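Local coordinates for protein 4-hydroxybutyrate CoA-transferase (Porphyromonas gingivalis, PDB 3EH7) that probably transfers coenzyme A from an acyl-CoA to a carboxylic acid such as acetate or 4-hydroxybutyrate, at residues I159-P164 with I180-Y185. Residues are numbered along the deposited sequence; the frame is centred on the assembly and turned at random.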
# COMPACT_ATOMS: atom_id res chain seq x y z
N ILE A 159 -18.39 -16.61 -28.27
CA ILE A 159 -17.44 -17.66 -28.63
C ILE A 159 -16.83 -17.39 -30.01
O ILE A 159 -17.47 -17.53 -31.05
CB ILE A 159 -18.07 -19.08 -28.57
CG1 ILE A 159 -18.62 -19.34 -27.17
CG2 ILE A 159 -17.04 -20.13 -28.92
CD1 ILE A 159 -19.00 -20.81 -26.92
N ASN A 160 -15.57 -16.99 -29.99
CA ASN A 160 -14.87 -16.61 -31.21
C ASN A 160 -13.92 -17.74 -31.64
O ASN A 160 -13.07 -18.22 -30.86
CB ASN A 160 -14.14 -15.29 -30.95
CG ASN A 160 -13.38 -14.75 -32.16
OD1 ASN A 160 -13.40 -15.30 -33.27
ND2 ASN A 160 -12.66 -13.66 -31.92
N ARG A 161 -14.05 -18.15 -32.89
CA ARG A 161 -13.19 -19.22 -33.41
C ARG A 161 -11.73 -18.81 -33.32
O ARG A 161 -10.85 -19.67 -33.27
CB ARG A 161 -13.49 -19.56 -34.87
CG ARG A 161 -14.95 -19.74 -35.28
CD ARG A 161 -15.75 -20.54 -34.33
NE ARG A 161 -16.96 -21.09 -34.95
CZ ARG A 161 -18.01 -20.39 -35.35
NH1 ARG A 161 -19.03 -21.02 -35.91
NH2 ARG A 161 -18.07 -19.06 -35.20
N GLN A 162 -11.47 -17.50 -33.30
CA GLN A 162 -10.11 -17.00 -33.28
C GLN A 162 -9.60 -16.62 -31.90
O GLN A 162 -8.45 -16.22 -31.78
CB GLN A 162 -9.97 -15.84 -34.28
CG GLN A 162 -10.28 -16.27 -35.70
CD GLN A 162 -9.85 -15.27 -36.74
OE1 GLN A 162 -8.76 -14.71 -36.64
NE2 GLN A 162 -10.71 -15.04 -37.75
N MSE A 163 -10.43 -16.74 -30.87
CA MSE A 163 -9.94 -16.54 -29.50
C MSE A 163 -9.16 -17.78 -29.08
O MSE A 163 -9.70 -18.91 -29.10
CB MSE A 163 -11.07 -16.31 -28.53
CG MSE A 163 -10.57 -16.19 -27.09
SE MSE A 163 -9.62 -14.53 -26.79
CE MSE A 163 -10.89 -13.74 -25.58
N PRO A 164 -7.88 -17.60 -28.72
CA PRO A 164 -7.09 -18.78 -28.42
C PRO A 164 -7.52 -19.47 -27.13
O PRO A 164 -8.15 -18.84 -26.29
CB PRO A 164 -5.66 -18.23 -28.29
CG PRO A 164 -5.83 -16.80 -28.02
CD PRO A 164 -7.08 -16.37 -28.71
N ILE A 180 -25.25 -17.48 -25.88
CA ILE A 180 -24.03 -17.71 -26.63
C ILE A 180 -24.12 -16.99 -27.99
O ILE A 180 -25.07 -17.17 -28.75
CB ILE A 180 -23.79 -19.20 -26.88
CG1 ILE A 180 -23.52 -19.92 -25.55
CG2 ILE A 180 -22.60 -19.40 -27.81
CD1 ILE A 180 -23.73 -21.44 -25.65
N VAL A 181 -23.13 -16.16 -28.26
CA VAL A 181 -23.07 -15.46 -29.52
C VAL A 181 -21.86 -15.97 -30.30
O VAL A 181 -20.72 -15.80 -29.86
CB VAL A 181 -22.96 -13.95 -29.25
CG1 VAL A 181 -22.71 -13.20 -30.55
CG2 VAL A 181 -24.23 -13.45 -28.54
N MSE A 182 -22.09 -16.61 -31.44
CA MSE A 182 -20.96 -17.14 -32.21
C MSE A 182 -20.23 -16.02 -32.98
O MSE A 182 -20.85 -15.04 -33.42
CB MSE A 182 -21.40 -18.28 -33.16
CG MSE A 182 -22.02 -19.54 -32.47
SE MSE A 182 -20.96 -20.25 -31.02
CE MSE A 182 -19.35 -20.65 -32.09
N ALA A 183 -18.92 -16.15 -33.12
CA ALA A 183 -18.15 -15.16 -33.87
C ALA A 183 -16.89 -15.76 -34.54
O ALA A 183 -16.46 -16.87 -34.22
CB ALA A 183 -17.78 -14.02 -32.98
N ASP A 184 -16.32 -15.01 -35.47
CA ASP A 184 -15.07 -15.41 -36.12
C ASP A 184 -14.34 -14.17 -36.62
O ASP A 184 -14.62 -13.65 -37.69
CB ASP A 184 -15.36 -16.40 -37.26
CG ASP A 184 -14.09 -16.98 -37.90
OD1 ASP A 184 -12.98 -16.79 -37.34
OD2 ASP A 184 -14.22 -17.63 -38.97
N TYR A 185 -13.43 -13.65 -35.82
CA TYR A 185 -12.78 -12.40 -36.19
C TYR A 185 -11.49 -12.31 -35.44
O TYR A 185 -11.37 -12.86 -34.35
CB TYR A 185 -13.68 -11.18 -35.91
CG TYR A 185 -14.06 -10.98 -34.45
CD1 TYR A 185 -13.11 -10.56 -33.51
CD2 TYR A 185 -15.35 -11.23 -34.01
CE1 TYR A 185 -13.44 -10.39 -32.18
CE2 TYR A 185 -15.69 -11.08 -32.66
CZ TYR A 185 -14.73 -10.67 -31.75
OH TYR A 185 -15.04 -10.49 -30.40
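Asn160 grips the backbone of Tyr185 with both ends of its amide, where two neighbouring parallel strands of a Rossmann-like sheet run out into loops. Tyr185 N donates to Asn160 OD1 at 3.0 Å, and Asn160 ND2 donates to Tyr185 O at 2.9 Å. The second bond lies in the amide plane. OD1 also accepts from Gln162 N, which closes an Asx turn inside the type I turn from Asn160 to Met163. Tyr185 N and Gln162 N come from opposite faces of the amide. CG of Asn160 stands anti to its own N (chi1 -179°), which carries the amide across to Tyr185. There ND2 sits 3.3 Å above one face of the tyrosine ring, offset toward the rim. The two planes are 39° apart.

Behind this clasp, Ile159 N donates to Val181 O and Ala183 N donates to Ile159 O, a parallel strand pairing. Ala183 O then takes two bonds from Arg161, from opposite faces of its carbonyl. Arg161 N is one donor; Arg161 NH2, 2.9 Å from Ala183 O, is the other. The bend at chi2 (-44°) folds the arginine back along strand 179-183, toward Met182. The CE atom of Met182, a selenomethionine, sits over the centre of the Arg161 guanidinium, 3.5 Å from Arg161 CZ. CE also meets Ile159 CG2, and Ile159 CD1 packs on Ile180 CG2.

Second-shell residues hold the polar ends. Gln126, on strand 122-127, accepts from Asn160 ND2 through OE1. Tyr185 OH bonds to Glu158 OE2 and to Gln41 N, at the start of helix 41-49, whose Ser42 touches Ala183 and Tyr185. From the third position of the turn, Gln162 NE2 donates to Asp184 OD1 at 2.9 Å, from above the carboxylate plane.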